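Local coordinates for fucolectin-related protein (Streptococcus pneumoniae, PDB 2WMF), which probably hydrolyses glycosidic bonds in host blood-group carbohydrate antigens, acting as the catalytic module of a family 98 glycoside hydrolase, at residues Ile33-Ser37 with Pro324-Lys328; Leu97-Val102 with Val128-Trp132; Ile433-Ala438 with Leu460-His465. All blocks are in the same frame, centred on the assembly; numbering follows the deposited sequence.

Contact 1 of 3, residues Ile33-Ser37 with Pro324-Lys328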
loop_
_atom_site.group_PDB
_atom_site.type_symbol
_atom_site.label_atom_id
_atom_site.label_comp_id
_atom_site.label_asym_id
_atom_site.label_seq_id
_atom_site.Cartn_x
_atom_site.Cartn_y
_atom_site.Cartn_z
ATOM N N ILE A 33 12.095 -11.314 3.240
ATOM C CA ILE A 33 11.222 -10.358 2.539
ATOM C C ILE A 33 11.676 -10.279 1.092
ATOM O O ILE A 33 12.813 -9.895 0.809
ATOM C CB ILE A 33 11.289 -8.920 3.150
ATOM C CG1 ILE A 33 11.025 -8.958 4.650
ATOM C CG2 ILE A 33 10.303 -8.010 2.401
ATOM C CD1 ILE A 33 11.201 -7.613 5.381
ATOM N N ASN A 34 10.786 -10.657 0.170
ATOM C CA ASN A 34 11.034 -10.585 -1.252
ATOM C C ASN A 34 9.687 -10.805 -1.945
ATOM O O ASN A 34 8.662 -10.989 -1.283
ATOM C CB ASN A 34 12.075 -11.619 -1.736
ATOM C CG ASN A 34 11.698 -13.041 -1.380
ATOM O OD1 ASN A 34 10.634 -13.501 -1.762
ATOM N ND2 ASN A 34 12.609 -13.770 -0.675
ATOM N N ASN A 35 9.670 -10.768 -3.277
ATOM C CA ASN A 35 8.423 -10.955 -4.008
ATOM C C ASN A 35 7.684 -12.260 -3.697
ATOM O O ASN A 35 6.445 -12.288 -3.737
ATOM C CB ASN A 35 8.578 -10.747 -5.507
ATOM C CG ASN A 35 9.448 -11.824 -6.171
ATOM O OD1 ASN A 35 10.397 -12.328 -5.565
ATOM N ND2 ASN A 35 9.179 -12.085 -7.428
ATOM N N GLU A 36 8.431 -13.339 -3.414
ATOM C CA GLU A 36 7.837 -14.620 -3.028
ATOM C C GLU A 36 7.472 -14.730 -1.548
ATOM O O GLU A 36 6.838 -15.688 -1.135
ATOM C CB GLU A 36 8.768 -15.768 -3.441
ATOM C CG GLU A 36 8.997 -15.730 -4.958
ATOM C CD GLU A 36 9.967 -16.784 -5.499
ATOM O OE1 GLU A 36 10.194 -17.765 -4.794
ATOM O OE2 GLU A 36 10.479 -16.588 -6.666
ATOM N N SER A 37 7.842 -13.715 -0.760
ATOM C CA SER A 37 7.643 -13.706 0.687
ATOM C C SER A 37 7.436 -12.248 1.161
ATOM O O SER A 37 8.318 -11.642 1.762
ATOM C CB SER A 37 8.878 -14.284 1.359
ATOM O OG SER A 37 8.761 -14.399 2.748
ATOM N N PRO A 324 3.531 -14.131 -6.640
ATOM C CA PRO A 324 4.619 -13.196 -6.375
ATOM C C PRO A 324 4.578 -11.936 -7.228
ATOM O O PRO A 324 4.310 -12.003 -8.426
ATOM C CB PRO A 324 5.864 -14.033 -6.687
ATOM C CG PRO A 324 5.431 -15.437 -6.277
ATOM C CD PRO A 324 4.033 -15.503 -6.838
ATOM N N ALA A 325 4.828 -10.789 -6.583
ATOM C CA ALA A 325 4.968 -9.527 -7.300
ATOM C C ALA A 325 6.032 -9.579 -8.378
ATOM O O ALA A 325 6.932 -10.412 -8.326
ATOM C CB ALA A 325 5.328 -8.409 -6.323
ATOM N N PRO A 326 5.972 -8.649 -9.329
ATOM C CA PRO A 326 7.079 -8.574 -10.274
ATOM C C PRO A 326 8.411 -8.447 -9.568
ATOM O O PRO A 326 8.558 -7.638 -8.665
ATOM C CB PRO A 326 6.787 -7.319 -11.095
ATOM C CG PRO A 326 5.301 -7.062 -10.900
ATOM C CD PRO A 326 4.932 -7.630 -9.585
ATOM N N SER A 327 9.377 -9.264 -9.967
ATOM C CA SER A 327 10.713 -9.176 -9.444
ATOM C C SER A 327 11.475 -7.942 -9.914
ATOM O O SER A 327 11.045 -7.267 -10.853
ATOM C CB SER A 327 11.472 -10.436 -9.905
ATOM O OG SER A 327 11.655 -10.388 -11.307
ATOM N N LYS A 328 12.608 -7.634 -9.284
ATOM C CA LYS A 328 13.379 -6.493 -9.743
ATOM C C LYS A 328 13.702 -6.594 -11.249
ATOM O O LYS A 328 13.553 -5.649 -11.994
ATOM C CB LYS A 328 14.667 -6.361 -8.915
ATOM C CG LYS A 328 15.498 -5.126 -9.174
ATOM C CD LYS A 328 16.840 -5.217 -8.432
ATOM C CE LYS A 328 17.777 -4.104 -8.735
ATOM N NZ LYS A 328 19.130 -4.376 -8.081
HETATM O O HOH W 1 4.324 -10.599 -3.620
#

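Contact 2 of 3, residues Leu97-Val102 with Val128-Trp132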
loop_
_atom_site.group_PDB
_atom_site.type_symbol
_atom_site.label_atom_id
_atom_site.label_comp_id
_atom_site.label_asym_id
_atom_site.label_seq_id
_atom_site.Cartn_x
_atom_site.Cartn_y
_atom_site.Cartn_z
ATOM N N LEU A 97 9.593 5.221 28.185
ATOM C CA LEU A 97 9.646 4.676 26.815
ATOM C C LEU A 97 10.358 3.318 26.765
ATOM O O LEU A 97 9.861 2.348 26.201
ATOM C CB LEU A 97 10.322 5.664 25.851
ATOM C CG LEU A 97 10.295 5.259 24.380
ATOM C CD1 LEU A 97 8.821 5.207 23.893
ATOM C CD2 LEU A 97 11.159 6.194 23.515
ATOM N N ARG A 98 11.548 3.258 27.359
ATOM C CA ARG A 98 12.334 2.032 27.335
ATOM C C ARG A 98 11.566 0.903 28.089
ATOM O O ARG A 98 11.483 -0.244 27.624
ATOM C CB ARG A 98 13.709 2.293 27.954
ATOM C CG ARG A 98 14.613 3.245 27.192
ATOM C CD ARG A 98 16.028 3.210 27.743
ATOM N NE ARG A 98 16.893 4.267 27.243
ATOM C CZ ARG A 98 18.196 4.341 27.508
ATOM N NH1 ARG A 98 18.781 3.413 28.253
ATOM N NH2 ARG A 98 18.935 5.322 27.018
ATOM N N GLU A 99 10.965 1.265 29.220
ATOM C CA GLU A 99 10.183 0.329 30.021
ATOM C C GLU A 99 9.051 -0.284 29.192
ATOM O O GLU A 99 8.806 -1.502 29.257
ATOM C CB GLU A 99 9.634 1.024 31.285
ATOM C CG GLU A 99 10.548 0.795 32.443
ATOM C CD GLU A 99 10.359 1.724 33.632
ATOM O OE1 GLU A 99 9.310 2.421 33.731
ATOM O OE2 GLU A 99 11.310 1.748 34.476
ATOM N N TRP A 100 8.373 0.564 28.414
ATOM C CA TRP A 100 7.288 0.110 27.562
ATOM C C TRP A 100 7.800 -0.828 26.471
ATOM O O TRP A 100 7.209 -1.882 26.252
ATOM C CB TRP A 100 6.552 1.299 26.927
ATOM C CG TRP A 100 5.322 0.880 26.153
ATOM C CD1 TRP A 100 4.084 0.652 26.655
ATOM C CD2 TRP A 100 5.230 0.650 24.731
ATOM N NE1 TRP A 100 3.218 0.283 25.642
ATOM C CE2 TRP A 100 3.892 0.287 24.452
ATOM C CE3 TRP A 100 6.149 0.708 23.675
ATOM C CZ2 TRP A 100 3.449 -0.014 23.159
ATOM C CZ3 TRP A 100 5.701 0.424 22.395
ATOM C CH2 TRP A 100 4.373 0.070 22.145
ATOM N N TYR A 101 8.880 -0.442 25.787
ATOM C CA TYR A 101 9.470 -1.323 24.755
ATOM C C TYR A 101 9.791 -2.712 25.333
ATOM O O TYR A 101 9.449 -3.719 24.739
ATOM C CB TYR A 101 10.752 -0.731 24.185
ATOM C CG TYR A 101 10.603 0.456 23.225
ATOM C CD1 TYR A 101 9.634 0.483 22.219
ATOM C CD2 TYR A 101 11.484 1.521 23.301
ATOM C CE1 TYR A 101 9.543 1.573 21.343
ATOM C CE2 TYR A 101 11.398 2.614 22.429
ATOM C CZ TYR A 101 10.416 2.627 21.460
ATOM O OH TYR A 101 10.366 3.707 20.615
ATOM N N VAL A 102 10.432 -2.717 26.497
ATOM C CA VAL A 102 10.845 -3.955 27.168
ATOM C C VAL A 102 9.642 -4.769 27.608
ATOM O O VAL A 102 9.600 -5.984 27.375
ATOM C CB VAL A 102 11.814 -3.669 28.350
ATOM C CG1 VAL A 102 12.047 -4.951 29.195
ATOM C CG2 VAL A 102 13.155 -3.098 27.826
ATOM N N VAL A 128 16.205 6.491 21.154
ATOM C CA VAL A 128 16.947 5.499 21.954
ATOM C C VAL A 128 18.327 5.265 21.368
ATOM O O VAL A 128 18.528 5.302 20.132
ATOM C CB VAL A 128 16.165 4.150 22.151
ATOM C CG1 VAL A 128 14.934 4.374 23.032
ATOM C CG2 VAL A 128 15.796 3.527 20.822
ATOM N N PRO A 129 19.326 5.073 22.249
ATOM C CA PRO A 129 20.679 4.863 21.726
ATOM C C PRO A 129 20.841 3.625 20.854
ATOM O O PRO A 129 20.225 2.615 21.134
ATOM C CB PRO A 129 21.510 4.692 23.013
ATOM C CG PRO A 129 20.728 5.367 24.091
ATOM C CD PRO A 129 19.299 5.096 23.728
ATOM N N PRO A 130 21.664 3.702 19.813
ATOM C CA PRO A 130 21.935 2.467 19.055
ATOM C C PRO A 130 22.448 1.296 19.910
ATOM O O PRO A 130 22.109 0.141 19.654
ATOM C CB PRO A 130 22.998 2.905 18.031
ATOM C CG PRO A 130 22.783 4.372 17.854
ATOM C CD PRO A 130 22.313 4.876 19.195
ATOM N N GLU A 131 23.270 1.601 20.909
ATOM C CA GLU A 131 23.738 0.575 21.847
ATOM C C GLU A 131 22.571 -0.153 22.580
ATOM O O GLU A 131 22.620 -1.385 22.793
ATOM C CB GLU A 131 24.677 1.258 22.836
ATOM C CG GLU A 131 25.961 1.877 22.209
ATOM C CD GLU A 131 25.804 3.225 21.435
ATOM O OE1 GLU A 131 24.757 3.930 21.518
ATOM O OE2 GLU A 131 26.792 3.575 20.711
ATOM N N TRP A 132 21.529 0.595 22.965
ATOM C CA TRP A 132 20.341 0.018 23.585
ATOM C C TRP A 132 19.601 -0.901 22.622
ATOM O O TRP A 132 19.179 -2.000 22.979
ATOM C CB TRP A 132 19.397 1.107 24.119
ATOM C CG TRP A 132 18.117 0.602 24.727
ATOM C CD1 TRP A 132 17.882 0.302 26.040
ATOM C CD2 TRP A 132 16.885 0.324 24.033
ATOM N NE1 TRP A 132 16.591 -0.119 26.206
ATOM C CE2 TRP A 132 15.956 -0.138 24.996
ATOM C CE3 TRP A 132 16.478 0.428 22.692
ATOM C CZ2 TRP A 132 14.658 -0.517 24.661
ATOM C CZ3 TRP A 132 15.209 0.050 22.369
ATOM C CH2 TRP A 132 14.298 -0.393 23.337
#

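Contact 3 of 3, residues Ile433-Ala438 with Leu460-His465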
loop_
_atom_site.group_PDB
_atom_site.type_symbol
_atom_site.label_atom_id
_atom_site.label_comp_id
_atom_site.label_asym_id
_atom_site.label_seq_id
_atom_site.Cartn_x
_atom_site.Cartn_y
_atom_site.Cartn_z
ATOM N N ILE A 433 -6.559 -4.237 -12.915
ATOM C CA ILE A 433 -7.603 -3.321 -13.351
ATOM C C ILE A 433 -8.303 -2.677 -12.145
ATOM O O ILE A 433 -8.565 -3.347 -11.143
ATOM C CB ILE A 433 -8.686 -4.097 -14.141
ATOM C CG1 ILE A 433 -8.068 -4.849 -15.323
ATOM C CG2 ILE A 433 -9.821 -3.203 -14.568
ATOM C CD1 ILE A 433 -8.598 -6.245 -15.446
ATOM N N TYR A 434 -8.659 -1.404 -12.271
ATOM C CA TYR A 434 -9.605 -0.775 -11.349
ATOM C C TYR A 434 -10.295 0.449 -11.938
ATOM O O TYR A 434 -9.858 1.039 -12.915
ATOM C CB TYR A 434 -9.002 -0.482 -9.980
ATOM C CG TYR A 434 -7.760 0.385 -9.834
ATOM C CD1 TYR A 434 -7.754 1.733 -10.222
ATOM C CD2 TYR A 434 -6.571 -0.127 -9.250
ATOM C CE1 TYR A 434 -6.616 2.521 -10.081
ATOM C CE2 TYR A 434 -5.451 0.671 -9.060
ATOM C CZ TYR A 434 -5.461 2.002 -9.458
ATOM O OH TYR A 434 -4.369 2.811 -9.241
ATOM N N ASN A 435 -11.388 0.830 -11.258
ATOM C CA ASN A 435 -12.062 2.088 -11.517
ATOM C C ASN A 435 -11.278 3.158 -10.723
ATOM O O ASN A 435 -11.084 2.995 -9.516
ATOM C CB ASN A 435 -13.515 1.999 -11.041
ATOM C CG ASN A 435 -14.298 3.303 -11.240
ATOM O OD1 ASN A 435 -13.784 4.395 -10.954
ATOM N ND2 ASN A 435 -15.522 3.189 -11.799
ATOM N N SER A 436 -10.801 4.195 -11.419
ATOM C CA SER A 436 -9.906 5.197 -10.848
ATOM C C SER A 436 -10.570 6.380 -10.137
ATOM O O SER A 436 -9.861 7.322 -9.727
ATOM C CB SER A 436 -8.958 5.762 -11.913
ATOM O OG SER A 436 -9.638 6.480 -12.903
ATOM N N ASN A 437 -11.911 6.344 -10.023
ATOM C CA ASN A 437 -12.663 7.406 -9.333
ATOM C C ASN A 437 -12.703 7.217 -7.804
ATOM O O ASN A 437 -13.369 6.309 -7.291
ATOM C CB ASN A 437 -14.089 7.444 -9.889
ATOM C CG ASN A 437 -14.167 7.961 -11.305
ATOM O OD1 ASN A 437 -13.347 8.770 -11.744
ATOM N ND2 ASN A 437 -15.178 7.467 -12.053
ATOM N N ALA A 438 -11.965 8.078 -7.080
ATOM C CA ALA A 438 -11.850 7.913 -5.619
ATOM C C ALA A 438 -13.150 8.250 -4.903
ATOM O O ALA A 438 -13.549 7.557 -3.942
ATOM C CB ALA A 438 -10.678 8.767 -5.027
ATOM N N LEU A 460 -14.798 -5.048 -19.273
ATOM C CA LEU A 460 -15.356 -4.887 -17.935
ATOM C C LEU A 460 -16.042 -3.525 -17.811
ATOM O O LEU A 460 -15.508 -2.492 -18.305
ATOM C CB LEU A 460 -14.273 -4.988 -16.826
ATOM C CG LEU A 460 -13.708 -6.382 -16.580
ATOM C CD1 LEU A 460 -12.366 -6.291 -15.847
ATOM C CD2 LEU A 460 -14.721 -7.113 -15.691
ATOM N N ASP A 461 -17.193 -3.540 -17.135
ATOM C CA ASP A 461 -17.881 -2.343 -16.675
ATOM C C ASP A 461 -17.802 -2.412 -15.169
ATOM O O ASP A 461 -18.263 -3.390 -14.552
ATOM C CB ASP A 461 -19.320 -2.286 -17.197
ATOM C CG ASP A 461 -20.045 -1.004 -16.837
ATOM O OD1 ASP A 461 -19.417 -0.000 -16.511
ATOM O OD2 ASP A 461 -21.306 -1.023 -16.905
ATOM N N LEU A 462 -17.191 -1.351 -14.600
ATOM C CA LEU A 462 -16.767 -1.335 -13.211
ATOM C C LEU A 462 -17.356 -0.125 -12.476
ATOM O O LEU A 462 -17.160 0.991 -12.889
ATOM C CB LEU A 462 -15.262 -1.179 -13.097
ATOM C CG LEU A 462 -14.394 -2.151 -13.880
ATOM C CD1 LEU A 462 -13.062 -1.505 -14.343
ATOM C CD2 LEU A 462 -14.227 -3.397 -13.026
ATOM N N THR A 463 -18.046 -0.373 -11.381
ATOM C CA THR A 463 -18.469 0.712 -10.524
ATOM C C THR A 463 -17.282 1.208 -9.717
ATOM O O THR A 463 -16.257 0.508 -9.605
ATOM C CB THR A 463 -19.617 0.315 -9.565
ATOM O OG1 THR A 463 -19.134 -0.579 -8.542
ATOM C CG2 THR A 463 -20.823 -0.301 -10.297
ATOM N N PRO A 464 -17.398 2.410 -9.128
ATOM C CA PRO A 464 -16.333 2.830 -8.254
ATOM C C PRO A 464 -15.965 1.826 -7.159
ATOM O O PRO A 464 -16.813 1.103 -6.659
ATOM C CB PRO A 464 -16.852 4.147 -7.661
ATOM C CG PRO A 464 -17.772 4.717 -8.746
ATOM C CD PRO A 464 -18.433 3.471 -9.322
ATOM N N HIS A 465 -14.686 1.816 -6.799
ATOM C CA HIS A 465 -14.171 0.968 -5.706
ATOM C C HIS A 465 -14.349 -0.522 -6.074
ATOM O O HIS A 465 -14.756 -1.368 -5.254
ATOM C CB HIS A 465 -14.789 1.347 -4.363
ATOM C CG HIS A 465 -14.844 2.826 -4.184
ATOM N ND1 HIS A 465 -16.015 3.503 -3.904
ATOM C CD2 HIS A 465 -13.877 3.762 -4.318
ATOM C CE1 HIS A 465 -15.748 4.799 -3.846
ATOM N NE2 HIS A 465 -14.465 4.987 -4.115
HETATM O O HOH W 2 -12.725 3.668 -7.440
#

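Contact 1 of 3, residues Ile33-Ser37 with Pro324-Lys328
Pro-324 meets the turn of residues 33-37 with two carbons of its ring, CG and CA. CG lies 3.8 Å from Glu-36 CG, so the aliphatic part of the glutamate covers the proline while its carboxylate can stay in water. Pro-324 CA makes a CA-H...O contact of 3.3 Å with Asn-35 O. That carbonyl also accepts from a water, 2.7 Å from Asn-35 O, which in turn takes the N-H of Ala-325 and so bridges two backbone groups. Ala-325 supplies the one direct hydrogen bond: Asn-35 ND2 reaches Ala-325 O at 2.9 Å, nearly straight (163°) and in the asparagine amide plane. Asn-35 CG sits between its backbone N and carbonyl carbon (chi1 67°), which turns the ND2 edge toward the Ala-325 carbonyl, nearly in line with its C=O; the small Ala-325 CB fits against Asn-35 CB. Farther on, Ser-327 CB lies 3.8 Å from Asn-35 ND2. Serine suits this N-cap of helix 328-334: its side chain caps a backbone N early in the helix, while its own N donates to Glu-330 OE2. The contact fastens a type I beta turn, Asn-34 to Ser-37, just before the first strand of a (beta/alpha)8 barrel, to the linker following helix 307-322.

Contact 2 of 3, residues Leu97-Val102 with Val128-Trp132
Leu-97 CD2 touches Val-128 CG1 at 4.2 Å, an apolar meeting of branched side chains. One residue on, the Arg-98 chain and the Trp-132 indole run antiparallel, side by side, with the guanidinium tilted 46° to the ring. Arg-98 CD makes an off-centre CH-pi contact with the five-membered ring, 4.1 Å from the centroid, while CG lies over the rim of the same face. The long methylene chain suits an arginine here: it packs on the tryptophan and still carries the guanidinium beyond it, to where NH2 comes within 3.3 Å of Pro-129 CD and NE forms a salt bridge with Asp-93. These residues join helix 95-111 to the start of helix 130-139, neighbouring outer helices of a (beta/alpha)8 barrel, with strand 115-121 between them in sequence. Tyr-101 then fills the deeper layer. Its CG, anti to the carbonyl carbon (chi1 -74°), directs the ring toward Trp-132, and CD2 closes to 3.4 Å from Trp-132 CH2. The tyrosine and six-membered ring planes are 44° apart. Val-128 CG1 approaches the tyrosine at its edge, 4.0 Å from CE2. The buried hydroxyl is satisfied by a hydrogen bond to Val-118 O, and the side chain also touches Leu-117 and Ile-119 of strand 115-121. Val-102, partly exposed, adds CG2 at 4.4 Å from Trp-132 CZ2; the broad indole can thus serve Arg-98, Tyr-101 and Val-102 at once.

Contact 3 of 3, residues Ile433-Ala438 with Leu460-His465
Apolar packing joins the strand ends: Ile-433 CD1 meets Leu-460 CD1 at 3.8 Å, and Ile-433 CG2 meets Leu-462 CD1 at 3.7 Å, the second pair of side chains standing nearly perpendicular. Branched aliphatic side chains suit this layer, where Leu-448 and Ala-468 also touch Ile-433. Side-chain hydrogen bonds take over where the strands give way to loops. Asn-435 has CG anti to its backbone N (chi1 178°), which sends the amide across to the other segment. There ND2 donates to Leu-462 O at 2.9 Å, in its own amide plane but above the plane of that carbonyl; it also bonds Lys-442 O. The amide oxygen turns back, with OD1 accepting from Asn-437 N at 2.9 Å in an Asx turn, so both ends of the group are held and its flip is fixed. His-465 NE2 donates to Ala-438 O, 2.7 Å away, in the imidazole plane but from above the carbonyl plane, about 50° out of it. Histidine suits this place because its other nitrogen, ND1, can serve Arg-485. A single water completes the junction, donating to Asn-435 O and Asn-437 O and accepting from His-465 N at 2.8 Å. Strands 430-434 and 457-462 belong to different antiparallel sheets, so the contact bridges two facing sheets: an aliphatic core between strands, with side-chain and water-mediated hydrogen bonds at their loop ends, as in a beta-sandwich.

How the contacts relate
From the N terminus, residues 33-37 come first and meet their partner, 324-328, only after the whole barrel has been traced, so contact 1 closes a loop of almost three hundred residues. Contact 2 is nested inside that loop and closes a short helix-strand-helix stretch (helix 95-111, strand 115-121, helix 130-139), joining two outer helices; its nearest atoms lie about 18 Å from those of contact 1. Contact 3 opens only after contact 1 has closed, in series with it, and joins the two antiparallel sheets of the C-terminal part of the chain. Contacts 1 and 3 come within about 12 Å, at their nearest atoms. Contact 2 is remote, its centre about 46 Å from that of contact 3, on the other side of the chain's centre.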